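Local coordinates for protein endoglucanase (PDB 1UWW) that hydrolyses internal beta-1,4-glucosidic linkages of cellulose, here represented by its family 28 carbohydrate-binding module, which is specific for non-crystalline cellulose, at residues G25-W30 against N51-E56; V62-S65 against A69-P72; D87-D92 against R164-I169; F93-V98 against I128-L133; V110-P113 against Y118-Q121. One frame throughout, in Å; residues are numbered along the deposited sequence.

Contact 1: residues G25-W30 against N51-E56; sequences GTRQGW and NALSWE. With CA (calcium ion), chain C.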
# COMPACT_ATOMS: atom_id res chain seq x y z
N GLY A 25 -3.35 10.09 30.79
CA GLY A 25 -4.79 10.22 30.68
C GLY A 25 -5.28 11.02 29.48
O GLY A 25 -6.49 11.29 29.39
N THR A 26 -4.39 11.36 28.54
CA THR A 26 -4.77 12.09 27.33
C THR A 26 -4.34 11.37 26.06
O THR A 26 -3.54 10.45 26.07
CB THR A 26 -4.14 13.49 27.26
OG1 THR A 26 -2.78 13.42 26.82
CG2 THR A 26 -4.10 14.22 28.63
N ARG A 27 -4.87 11.88 24.95
CA ARG A 27 -4.57 11.41 23.59
C ARG A 27 -3.25 11.98 23.06
O ARG A 27 -2.90 11.71 21.92
CB ARG A 27 -5.70 11.76 22.65
CG ARG A 27 -7.02 11.11 23.01
CD ARG A 27 -8.11 11.46 22.03
NE ARG A 27 -8.77 12.74 22.32
CZ ARG A 27 -9.13 13.64 21.44
NH1 ARG A 27 -8.81 13.55 20.16
NH2 ARG A 27 -9.80 14.71 21.87
N GLN A 28 -2.53 12.76 23.86
CA GLN A 28 -1.24 13.32 23.46
C GLN A 28 -1.25 13.93 22.05
O GLN A 28 -0.32 13.76 21.26
CB GLN A 28 -0.10 12.34 23.66
CG GLN A 28 0.04 11.92 25.14
CD GLN A 28 1.36 11.28 25.45
OE1 GLN A 28 1.69 10.22 24.93
NE2 GLN A 28 2.16 11.94 26.30
N GLY A 29 -2.31 14.66 21.74
CA GLY A 29 -2.42 15.39 20.49
C GLY A 29 -3.03 14.65 19.31
O GLY A 29 -3.17 15.24 18.24
N TRP A 30 -3.34 13.37 19.49
CA TRP A 30 -3.95 12.55 18.42
C TRP A 30 -5.44 12.80 18.32
O TRP A 30 -6.14 12.88 19.33
CB TRP A 30 -3.66 11.07 18.68
CG TRP A 30 -2.23 10.72 18.45
CD1 TRP A 30 -1.19 10.80 19.33
CD2 TRP A 30 -1.68 10.28 17.21
NE1 TRP A 30 -0.03 10.42 18.71
CE2 TRP A 30 -0.30 10.11 17.40
CE3 TRP A 30 -2.21 10.04 15.94
CZ2 TRP A 30 0.56 9.70 16.38
CZ3 TRP A 30 -1.37 9.63 14.92
CH2 TRP A 30 0.01 9.45 15.15
N ASN A 51 -1.19 1.63 28.75
CA ASN A 51 -2.30 2.39 28.24
C ASN A 51 -2.07 2.78 26.78
O ASN A 51 -0.96 3.10 26.38
CB ASN A 51 -2.54 3.63 29.09
CG ASN A 51 -3.12 3.29 30.43
OD1 ASN A 51 -4.14 2.57 30.53
ND2 ASN A 51 -2.48 3.78 31.47
N ALA A 52 -3.15 2.76 26.00
CA ALA A 52 -3.09 2.89 24.55
C ALA A 52 -4.26 3.74 24.05
O ALA A 52 -5.32 3.77 24.65
CB ALA A 52 -3.13 1.53 23.95
N LEU A 53 -4.07 4.42 22.93
CA LEU A 53 -5.14 5.12 22.22
C LEU A 53 -6.06 4.05 21.59
O LEU A 53 -5.58 3.15 20.93
CB LEU A 53 -4.53 5.98 21.12
CG LEU A 53 -5.49 6.85 20.32
CD1 LEU A 53 -6.10 7.94 21.18
CD2 LEU A 53 -4.79 7.44 19.11
N SER A 54 -7.37 4.18 21.75
CA SER A 54 -8.31 3.11 21.37
C SER A 54 -9.62 3.63 20.79
O SER A 54 -10.09 4.70 21.16
CB SER A 54 -8.54 2.21 22.60
OG SER A 54 -9.27 1.05 22.31
N TRP A 55 -10.16 2.86 19.86
CA TRP A 55 -11.52 3.10 19.35
C TRP A 55 -12.08 1.75 18.93
O TRP A 55 -11.36 0.79 18.76
CB TRP A 55 -11.52 4.13 18.21
CG TRP A 55 -10.82 3.70 16.96
CD1 TRP A 55 -11.42 3.22 15.84
CD2 TRP A 55 -9.41 3.75 16.67
NE1 TRP A 55 -10.47 2.93 14.89
CE2 TRP A 55 -9.23 3.26 15.37
CE3 TRP A 55 -8.27 4.13 17.40
CZ2 TRP A 55 -7.97 3.18 14.76
CZ3 TRP A 55 -7.02 4.03 16.79
CH2 TRP A 55 -6.89 3.55 15.49
N GLU A 56 -13.39 1.69 18.71
CA GLU A 56 -14.02 0.50 18.17
C GLU A 56 -14.89 0.86 16.98
O GLU A 56 -15.42 1.96 16.87
CB GLU A 56 -14.75 -0.33 19.22
CG GLU A 56 -15.82 0.30 20.02
CD GLU A 56 -16.48 -0.75 20.95
OE1 GLU A 56 -15.86 -1.80 21.31
OE2 GLU A 56 -17.63 -0.53 21.32
CA CA C . 1.31 3.19 26.67
O HOH W 1 3.66 3.18 26.62

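Contact 2: residues V62-S65 against A69-P72; sequences VKPS and ATAP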
# COMPACT_ATOMS: atom_id res chain seq x y z
N VAL A 62 -21.08 -3.45 2.43
CA VAL A 62 -21.06 -2.78 1.13
C VAL A 62 -19.80 -1.91 1.07
O VAL A 62 -19.65 -0.99 1.86
CB VAL A 62 -22.33 -1.95 0.88
CG1 VAL A 62 -22.21 -1.15 -0.42
CG2 VAL A 62 -23.57 -2.87 0.83
N LYS A 63 -18.91 -2.24 0.14
CA LYS A 63 -17.59 -1.59 0.02
C LYS A 63 -17.65 -0.45 -1.00
O LYS A 63 -17.86 -0.73 -2.20
CB LYS A 63 -16.56 -2.62 -0.47
CG LYS A 63 -16.52 -3.92 0.29
CD LYS A 63 -16.30 -3.70 1.80
CE LYS A 63 -16.12 -5.02 2.54
NZ LYS A 63 -15.83 -4.81 3.97
N PRO A 64 -17.47 0.81 -0.59
CA PRO A 64 -17.28 1.89 -1.57
C PRO A 64 -16.10 1.68 -2.52
O PRO A 64 -15.09 1.07 -2.12
CB PRO A 64 -17.05 3.12 -0.69
CG PRO A 64 -17.72 2.79 0.61
CD PRO A 64 -17.49 1.32 0.79
N SER A 65 -16.19 2.17 -3.75
CA SER A 65 -15.09 2.00 -4.69
C SER A 65 -13.87 2.82 -4.27
O SER A 65 -12.74 2.41 -4.54
CB SER A 65 -15.50 2.34 -6.12
OG SER A 65 -15.85 3.70 -6.22
N ALA A 69 -12.62 5.51 1.80
CA ALA A 69 -13.80 6.16 2.38
C ALA A 69 -14.19 5.67 3.78
O ALA A 69 -14.61 6.47 4.58
CB ALA A 69 -14.98 6.05 1.44
N THR A 70 -14.08 4.36 4.03
CA THR A 70 -14.48 3.78 5.31
C THR A 70 -13.34 3.66 6.33
O THR A 70 -13.54 3.13 7.42
CB THR A 70 -15.03 2.38 5.11
OG1 THR A 70 -14.01 1.54 4.57
CG2 THR A 70 -16.18 2.35 4.08
N ALA A 71 -12.14 4.15 5.97
CA ALA A 71 -10.95 3.93 6.79
C ALA A 71 -10.89 4.88 7.95
O ALA A 71 -10.93 6.10 7.73
CB ALA A 71 -9.72 4.12 5.95
N PRO A 72 -10.70 4.38 9.17
CA PRO A 72 -10.21 5.27 10.23
C PRO A 72 -8.94 6.00 9.79
O PRO A 72 -8.04 5.36 9.22
CB PRO A 72 -9.91 4.32 11.39
CG PRO A 72 -10.80 3.11 11.16
CD PRO A 72 -10.89 3.01 9.64

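Contact 3: residues D87-D92 against R164-I169; sequences DYVTFD and RNMMII. With CA (calcium ion), chain E.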
# COMPACT_ATOMS: atom_id res chain seq x y z
N ASP A 87 14.74 6.18 10.47
CA ASP A 87 14.41 5.42 9.29
C ASP A 87 13.00 4.88 9.26
O ASP A 87 12.52 4.56 8.18
CB ASP A 87 15.41 4.27 9.11
CG ASP A 87 16.83 4.76 9.05
OD1 ASP A 87 17.11 5.78 8.37
OD2 ASP A 87 17.73 4.22 9.72
N TYR A 88 12.35 4.81 10.42
CA TYR A 88 11.02 4.19 10.55
C TYR A 88 10.14 5.01 11.45
O TYR A 88 10.61 5.73 12.32
CB TYR A 88 11.09 2.78 11.17
CG TYR A 88 11.98 1.82 10.43
CD1 TYR A 88 11.50 1.10 9.33
CD2 TYR A 88 13.31 1.68 10.79
CE1 TYR A 88 12.34 0.24 8.62
CE2 TYR A 88 14.15 0.82 10.08
CZ TYR A 88 13.66 0.12 9.01
OH TYR A 88 14.50 -0.73 8.32
N VAL A 89 8.83 4.91 11.21
CA VAL A 89 7.82 5.17 12.22
C VAL A 89 7.34 3.81 12.67
O VAL A 89 7.04 2.92 11.87
CB VAL A 89 6.67 6.01 11.66
CG1 VAL A 89 5.45 6.06 12.61
CG2 VAL A 89 7.16 7.44 11.41
N THR A 90 7.35 3.61 13.98
CA THR A 90 6.85 2.39 14.60
C THR A 90 5.76 2.67 15.61
O THR A 90 5.70 3.72 16.22
CB THR A 90 7.99 1.63 15.29
OG1 THR A 90 8.50 2.38 16.40
CG2 THR A 90 9.17 1.42 14.34
N PHE A 91 4.87 1.71 15.76
CA PHE A 91 3.93 1.69 16.85
C PHE A 91 3.48 0.25 17.12
O PHE A 91 3.55 -0.61 16.25
CB PHE A 91 2.71 2.63 16.63
CG PHE A 91 1.90 2.40 15.38
CD1 PHE A 91 2.28 2.97 14.17
CD2 PHE A 91 0.69 1.70 15.44
CE1 PHE A 91 1.47 2.82 13.02
CE2 PHE A 91 -0.09 1.56 14.32
CZ PHE A 91 0.32 2.10 13.12
N ASP A 92 3.03 0.04 18.35
CA ASP A 92 2.32 -1.19 18.70
C ASP A 92 0.85 -1.05 18.32
O ASP A 92 0.22 -0.05 18.65
CB ASP A 92 2.43 -1.48 20.20
CG ASP A 92 3.84 -1.74 20.61
OD1 ASP A 92 4.49 -2.67 20.07
OD2 ASP A 92 4.41 -0.99 21.44
N ARG A 164 4.64 18.89 9.34
CA ARG A 164 3.39 19.52 9.78
C ARG A 164 2.43 18.61 10.54
O ARG A 164 2.03 18.88 11.68
CB ARG A 164 2.65 20.22 8.64
CG ARG A 164 1.55 21.18 9.13
CD ARG A 164 0.66 21.69 8.02
NE ARG A 164 -0.20 20.64 7.53
CZ ARG A 164 -1.23 20.82 6.71
NH1 ARG A 164 -1.51 22.03 6.25
NH2 ARG A 164 -1.97 19.79 6.34
N ASN A 165 2.01 17.55 9.89
CA ASN A 165 1.15 16.58 10.50
C ASN A 165 1.37 15.20 9.91
O ASN A 165 1.79 15.07 8.75
CB ASN A 165 -0.35 17.01 10.45
CG ASN A 165 -0.90 17.09 9.05
OD1 ASN A 165 -0.48 17.92 8.25
ND2 ASN A 165 -1.85 16.23 8.74
N MSE A 166 1.05 14.19 10.71
CA MSE A 166 1.17 12.81 10.36
C MSE A 166 -0.20 12.19 10.43
O MSE A 166 -0.92 12.32 11.43
CB MSE A 166 2.09 12.14 11.36
CG MSE A 166 2.12 10.62 11.33
SE MSE A 166 3.46 9.80 12.41
CE MSE A 166 3.45 10.95 13.90
N MSE A 167 -0.68 11.62 9.34
CA MSE A 167 -1.87 10.68 9.47
C MSE A 167 -1.54 9.23 9.20
O MSE A 167 -0.60 8.88 8.44
CB MSE A 167 -3.07 11.06 8.52
CG MSE A 167 -3.43 12.65 8.59
SE MSE A 167 -4.33 13.43 7.06
CE MSE A 167 -5.20 11.80 6.56
N ILE A 168 -2.36 8.42 9.82
CA ILE A 168 -2.26 6.97 9.74
C ILE A 168 -3.63 6.51 9.29
O ILE A 168 -4.63 6.77 9.97
CB ILE A 168 -1.85 6.31 11.09
CG1 ILE A 168 -0.55 6.93 11.60
CG2 ILE A 168 -1.68 4.84 10.89
CD1 ILE A 168 -0.14 6.43 12.94
N ILE A 169 -3.67 5.82 8.16
CA ILE A 169 -4.90 5.38 7.51
C ILE A 169 -5.01 3.90 7.66
O ILE A 169 -4.07 3.17 7.34
CB ILE A 169 -4.88 5.79 6.03
CG1 ILE A 169 -4.77 7.31 5.89
CG2 ILE A 169 -6.17 5.29 5.35
CD1 ILE A 169 -4.49 7.81 4.51
CA CA E . 6.76 -2.50 20.24
O HOH W 2 7.04 -1.04 22.23
O HOH W 3 6.53 -4.01 21.35
O HOH W 4 9.06 -3.24 21.00
O HOH W 5 6.62 -0.69 18.57

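Contact 4: residues F93-V98 against I128-L133; sequences FYLDPV and INFDEL. With CA (calcium ion), chain D.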
# COMPACT_ATOMS: atom_id res chain seq x y z
N PHE A 93 0.35 -2.01 17.57
CA PHE A 93 -1.04 -2.00 17.13
C PHE A 93 -1.67 -3.28 17.61
O PHE A 93 -1.14 -4.35 17.40
CB PHE A 93 -1.12 -1.95 15.62
CG PHE A 93 -2.52 -1.75 15.09
CD1 PHE A 93 -3.35 -0.74 15.54
CD2 PHE A 93 -3.01 -2.60 14.12
CE1 PHE A 93 -4.66 -0.59 15.03
CE2 PHE A 93 -4.31 -2.44 13.60
CZ PHE A 93 -5.13 -1.46 14.05
N TYR A 94 -2.80 -3.17 18.28
CA TYR A 94 -3.48 -4.34 18.81
C TYR A 94 -4.91 -4.36 18.31
O TYR A 94 -5.55 -3.32 18.14
CB TYR A 94 -3.53 -4.33 20.33
CG TYR A 94 -2.21 -4.11 21.04
CD1 TYR A 94 -1.74 -2.85 21.29
CD2 TYR A 94 -1.47 -5.18 21.48
CE1 TYR A 94 -0.55 -2.65 21.95
CE2 TYR A 94 -0.27 -5.00 22.14
CZ TYR A 94 0.16 -3.73 22.38
OH TYR A 94 1.34 -3.50 23.07
N LEU A 95 -5.39 -5.56 18.06
CA LEU A 95 -6.78 -5.77 17.71
C LEU A 95 -7.40 -6.76 18.68
O LEU A 95 -6.83 -7.81 18.96
CB LEU A 95 -6.92 -6.29 16.28
CG LEU A 95 -6.22 -5.45 15.22
CD1 LEU A 95 -4.87 -6.03 14.92
CD2 LEU A 95 -7.04 -5.33 13.96
N ASP A 96 -8.59 -6.42 19.14
CA ASP A 96 -9.45 -7.37 19.84
C ASP A 96 -10.75 -7.47 19.05
O ASP A 96 -11.69 -6.70 19.28
CB ASP A 96 -9.72 -6.94 21.27
CG ASP A 96 -10.45 -8.02 22.07
OD1 ASP A 96 -10.96 -9.01 21.47
OD2 ASP A 96 -10.54 -7.97 23.33
N PRO A 97 -10.76 -8.37 18.08
CA PRO A 97 -11.97 -8.48 17.25
C PRO A 97 -13.13 -9.10 18.02
O PRO A 97 -12.95 -9.91 18.92
CB PRO A 97 -11.55 -9.43 16.12
CG PRO A 97 -10.40 -10.18 16.66
CD PRO A 97 -9.72 -9.32 17.68
N VAL A 98 -14.31 -8.68 17.61
CA VAL A 98 -15.50 -9.48 17.82
C VAL A 98 -15.81 -10.30 16.58
O VAL A 98 -16.39 -11.39 16.70
CB VAL A 98 -16.73 -8.63 18.27
CG1 VAL A 98 -18.01 -9.42 18.26
CG2 VAL A 98 -16.39 -7.92 19.56
N ILE A 128 -2.11 -6.26 7.46
CA ILE A 128 -2.51 -7.28 8.41
C ILE A 128 -3.53 -8.18 7.73
O ILE A 128 -4.55 -7.70 7.24
CB ILE A 128 -3.16 -6.61 9.63
CG1 ILE A 128 -2.08 -5.82 10.37
CG2 ILE A 128 -3.80 -7.65 10.54
CD1 ILE A 128 -2.56 -5.06 11.52
N ASN A 129 -3.26 -9.47 7.72
CA ASN A 129 -4.09 -10.44 7.02
C ASN A 129 -4.96 -11.18 8.04
O ASN A 129 -4.46 -11.93 8.89
CB ASN A 129 -3.18 -11.41 6.26
CG ASN A 129 -3.92 -12.27 5.29
OD1 ASN A 129 -5.10 -12.59 5.51
ND2 ASN A 129 -3.26 -12.65 4.21
N PHE A 130 -6.27 -10.96 7.99
CA PHE A 130 -7.18 -11.58 8.98
C PHE A 130 -7.29 -13.08 8.82
O PHE A 130 -7.74 -13.78 9.74
CB PHE A 130 -8.55 -10.91 8.97
CG PHE A 130 -8.51 -9.44 9.37
CD1 PHE A 130 -8.02 -9.07 10.62
CD2 PHE A 130 -8.91 -8.46 8.52
CE1 PHE A 130 -7.97 -7.73 10.99
CE2 PHE A 130 -8.87 -7.13 8.90
CZ PHE A 130 -8.39 -6.78 10.15
N ASP A 131 -6.84 -13.61 7.69
CA ASP A 131 -6.82 -15.05 7.53
C ASP A 131 -5.65 -15.69 8.22
O ASP A 131 -5.57 -16.93 8.30
CB ASP A 131 -6.78 -15.42 6.05
CG ASP A 131 -8.01 -14.98 5.32
OD1 ASP A 131 -9.13 -15.15 5.87
OD2 ASP A 131 -7.94 -14.40 4.22
N GLU A 132 -4.73 -14.87 8.72
CA GLU A 132 -3.53 -15.35 9.37
C GLU A 132 -3.54 -15.07 10.89
O GLU A 132 -2.47 -15.07 11.51
CB GLU A 132 -2.28 -14.73 8.73
CG GLU A 132 -2.18 -14.88 7.21
CD GLU A 132 -1.58 -16.17 6.78
OE1 GLU A 132 -1.05 -16.93 7.64
OE2 GLU A 132 -1.63 -16.43 5.56
N LEU A 133 -4.69 -14.81 11.50
CA LEU A 133 -4.74 -14.53 12.96
C LEU A 133 -4.21 -15.65 13.86
O LEU A 133 -3.65 -15.39 14.94
CB LEU A 133 -6.17 -14.17 13.38
CG LEU A 133 -6.69 -12.83 12.89
CD1 LEU A 133 -8.14 -12.66 13.27
CD2 LEU A 133 -5.87 -11.69 13.44
CA CA D . -12.49 -10.80 21.03
O HOH W 6 -12.97 -12.87 19.67
O HOH W 7 -10.39 -11.65 20.25
O HOH W 8 -12.07 -11.55 23.26

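Contact 5: residues V110-P113 against Y118-Q121; sequences VFQP and YWVQ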
# COMPACT_ATOMS: atom_id res chain seq x y z
N VAL A 110 1.09 8.96 6.01
CA VAL A 110 1.12 10.15 5.19
C VAL A 110 1.58 11.32 6.03
O VAL A 110 1.26 11.41 7.22
CB VAL A 110 -0.28 10.46 4.59
CG1 VAL A 110 -0.30 11.79 3.82
CG2 VAL A 110 -0.73 9.31 3.72
N PHE A 111 2.41 12.19 5.46
CA PHE A 111 2.71 13.49 6.02
C PHE A 111 2.26 14.57 5.06
O PHE A 111 2.05 14.32 3.87
CB PHE A 111 4.22 13.65 6.26
CG PHE A 111 4.81 12.61 7.16
CD1 PHE A 111 4.62 12.66 8.54
CD2 PHE A 111 5.55 11.58 6.64
CE1 PHE A 111 5.18 11.68 9.35
CE2 PHE A 111 6.11 10.62 7.47
CZ PHE A 111 5.90 10.68 8.80
N GLN A 112 2.11 15.77 5.56
CA GLN A 112 1.67 16.88 4.71
C GLN A 112 2.61 18.10 4.78
O GLN A 112 2.20 19.20 5.18
CB GLN A 112 0.24 17.26 5.10
CG GLN A 112 -0.75 16.11 5.04
CD GLN A 112 -2.17 16.61 4.97
OE1 GLN A 112 -2.87 16.65 5.97
NE2 GLN A 112 -2.58 17.03 3.78
N PRO A 113 3.86 17.95 4.33
CA PRO A 113 4.81 19.07 4.30
C PRO A 113 4.34 20.16 3.31
O PRO A 113 4.15 19.85 2.15
CB PRO A 113 6.11 18.44 3.77
CG PRO A 113 5.68 17.16 3.11
CD PRO A 113 4.43 16.72 3.77
N TYR A 118 1.77 19.33 0.33
CA TYR A 118 0.96 18.87 1.46
C TYR A 118 0.62 17.37 1.38
O TYR A 118 -0.40 16.93 1.88
CB TYR A 118 -0.34 19.70 1.61
CG TYR A 118 -0.11 21.18 1.78
CD1 TYR A 118 0.01 22.02 0.67
CD2 TYR A 118 -0.01 21.74 3.04
CE1 TYR A 118 0.24 23.37 0.82
CE2 TYR A 118 0.20 23.11 3.20
CZ TYR A 118 0.34 23.91 2.08
OH TYR A 118 0.56 25.26 2.24
N TRP A 119 1.47 16.57 0.76
CA TRP A 119 1.21 15.13 0.66
C TRP A 119 2.46 14.41 0.25
O TRP A 119 2.95 14.55 -0.88
CB TRP A 119 0.11 14.81 -0.38
CG TRP A 119 -0.35 13.40 -0.30
CD1 TRP A 119 0.22 12.30 -0.88
CD2 TRP A 119 -1.47 12.93 0.42
NE1 TRP A 119 -0.47 11.17 -0.52
CE2 TRP A 119 -1.53 11.52 0.27
CE3 TRP A 119 -2.44 13.55 1.21
CZ2 TRP A 119 -2.54 10.74 0.84
CZ3 TRP A 119 -3.43 12.77 1.78
CH2 TRP A 119 -3.48 11.38 1.59
N VAL A 120 3.01 13.64 1.19
CA VAL A 120 3.99 12.61 0.89
C VAL A 120 3.54 11.35 1.62
O VAL A 120 2.94 11.41 2.68
CB VAL A 120 5.44 12.99 1.28
CG1 VAL A 120 5.90 14.24 0.55
CG2 VAL A 120 5.60 13.15 2.77
N GLN A 121 3.88 10.21 1.10
CA GLN A 121 3.39 8.96 1.63
C GLN A 121 4.53 7.97 1.74
O GLN A 121 5.36 7.85 0.83
CB GLN A 121 2.32 8.43 0.69
CG GLN A 121 1.56 7.23 1.17
CD GLN A 121 0.33 6.93 0.33
OE1 GLN A 121 -0.19 7.82 -0.34
NE2 GLN A 121 -0.14 5.70 0.41

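Contact 1: residues G25-W30 against N51-E56
R27 and W30 meet L53 in a small, buried apolar contact that packs the loop leading into strand 30-32 against strand 50-58 of the beta sandwich. Only 123 Å² is buried between the two segments, and the work falls to the two methyl branches of one leucine. L53 has its CG anti to the backbone N (chi1 -177°), which raises the branch point toward the loop. From there CD1 reaches the aliphatic stem of R27, nearest at R27 CG, 3.8 Å away, while CD2 lies 3.8 Å from W30 CB. The indole itself leads off: its NE1 is hydrogen-bonded to S20 OG, and the side chain packs on L74 and V186.

Two overlapping turns shape the loop locally. T26 OG1 accepts from Q28 N at 3.0 Å, an ST turn, and a type I' turn runs from R27 to W30, closed by W30 N to R27 O at 3.0 Å. R27 bends at chi3 (-84°), carrying its charged end away from L53. There NE is hydrogen-bonded to D11 O and NH1 forms a salt bridge with D31, so the hydrocarbon part serves the core and the guanidinium links D11 in the preceding loop with D31 on strand 30-32.

At the start of the strand segment the role changes from packing to metal binding. V21, E23, S50 and D184 share a calcium ion with N51. The backbone oxygen N51 O lies 2.3 Å from the metal, and water 1 takes another position at 2.4 Å.

Contact 2: residues V62-S65 against A69-P72
P64 and T70 are brought together by one side-chain torsion and one fixed ring. A chi1 of 62° places T70 OG1 between the backbone N and the carbonyl carbon and leaves CG2, anti to the carbonyl carbon, as the methyl that meets the proline. P64, held by its ring at phi -58° and puckered C-gamma exo, offers two adjacent ring carbons: T70 CG2 is 3.7 Å from P64 CD and 3.8 Å from P64 CG. A looser second touch lies at the other end of the ring, where P64 CB and A69 CB are 4.2 Å apart.

Both segments belong to the long connection from strand 50-58 to strand 73-77, which passes from one sheet of the sandwich to the other, and the contact closes a short bend in it at the surface. T70 also packs on Y59, P60 and D172. K63, the residue before the proline, sends NZ to D172 in a salt bridge and to the carbonyl oxygens of P60 and S175 in hydrogen bonds.

Across the two segments themselves the meeting is purely one of carbon with carbon, burying 96 Å². Its chemistry therefore implies van der Waals shape-fitting rather than directional bonding.

Contact 3: residues D87-D92 against R164-I169
V89 and F91 point across the sandwich at M166 and I168, and their place in strand 88-97 is clearest in sequence order. D87 and Y88 come first, both facing E189 as a classic beta bulge at the start of the strand, and D87 forms a salt bridge with R152. V89 then turns inward: its CG1 lies 4.2 Å from the selenium (SE) of M166, a selenomethionine whose extended chain (chi1 168°, chi2 172°) spans much of the gap. T90 faces the other way, its OG1 bonded to E189.

F91 is inward again. Its CG sits between the backbone N and the carbonyl carbon (chi1 57°), and the ring meets I168 from the opposite direction. F91 CE1 is 4.0 Å from I168 CD1, and F91 CZ is 4.1 Å from I168 CG2, so both branches of the isoleucine touch one end of the ring. D92, outward like T90, binds a calcium ion through OD1 at 2.3 Å, with E146 and waters completing the site. OD2 of D92 receives a hydrogen bond of 2.7 Å from water 2, one of the metal's own ligands.

The nearest CA atoms, those of V89 and M166, are 10.3 Å apart. Such a separation, bridged by side chains alone, is characteristic of two sheets packed face to face, here the hydrophobic interior of a beta sandwich with a calcium site on its outer surface.

Contact 4: residues F93-V98 against I128-L133
F93 and L95 receive I128 and F130 in a buried cluster set largely by rotamers. F93 has CG anti to the backbone N (chi1 -172°), and the ring takes the terminal methyl of I128 at its edge, in plane: I128 CD1 is 3.6 Å from F93 CD2 and 3.8 Å from F93 CE2. I128 reaches that far because its chain is extended about CB-CG1 (chi2 177°), with CD1 anti to CA. The same methyl also approaches the leucine, 4.2 Å from L95 CD1.

L95 is less relaxed, with chi2 at 96° rather than at a staggered value. Its two methyls meet different partners: CD1 turns to I128, and L95 CD2 stands 3.9 Å from F130 CE1, in the plane of that ring and at its edge. The L95 and F130 side chains cross at about a right angle. Around F130 the chain turns: N129 OD1 accepts from D131 N at 3.0 Å, an Asx turn.

Outward-facing D96 and the following P97 bind a calcium ion, through D96 OD1 at 2.4 Å and P97 O at 2.3 Å, and three waters add to the site.

Strand 142-150 borders the cluster, V147 lying against F93 and Y145 against L95 and I128, while strand 104-111 contributes M105 to both phenylalanines. At the end of strand 120-129 and just after it, N129 and E132 hydrogen-bond to N129 and G103 of the second subunit.

Contact 5: residues V110-P113 against Y118-Q121
V110 and F111 pair with Q121 and V120 in an antiparallel hairpin: F111 and V120 form a hydrogen-bonded pair, F111 N to V120 O and V120 N to F111 O each at 2.9 Å, and V110 and Q121 the non-hydrogen-bonded pair beside it. Toward the turn, Y118 N still reaches P113 O at 3.0 Å, in a more bent bond (140°).

Here a side chain takes over from the backbone. Q112 NE2 donates to Y118 O at 2.9 Å, nearly straight (163°) and in the carbonyl plane. The other end of that amide, OE1, accepts from N165 ND2, so the glutamine is held at both ends and its rotation is fixed.

On the V110 face, W119 leaves its backbone pointing away, yet the indole swings back. V110 CG1 sits over the centre of the six-membered ring, 3.6 Å from its centroid and 3° off the normal, a CH-pi contact. On the other face V120 CG2 wedges between neighbours, 3.8 Å from F111 CB and 3.9 Å from P113 CD, and lies near the plane of the phenyl ring at its edge.

Strand 104-111 lies between strand 165-173, to which V110 bonds through M167, and strand 120-129, an edge strand of its sheet within the chain. Just before that strand, W119 packs on W68 of its own chain and on T155 of the second subunit, and Q121 NE2 donates to P123 O of that subunit.

In the fold
Contacts 1, 3 and 4 are buried and apolar, and in each one flank carries a calcium site. Contact 3 joins the two sheets near the centre of the chain; contact 4 extends that packing along strand 88-97, and contact 1 adds a loop, its W30 CH2 lying 3.7 Å from I168 CD1 of contact 3. Contact 2 lies at the surface, but its segment 69-72 runs inward, A71 against I169 of contact 3 and P72 against W55 of contact 1. Contact 5, largely buried but with Y118 exposed, is a backbone-bonded hairpin within one sheet; M167 of contact 3 bonds to V110 there. Contacts 4 and 5 share strand 120-129, and both meet the second subunit.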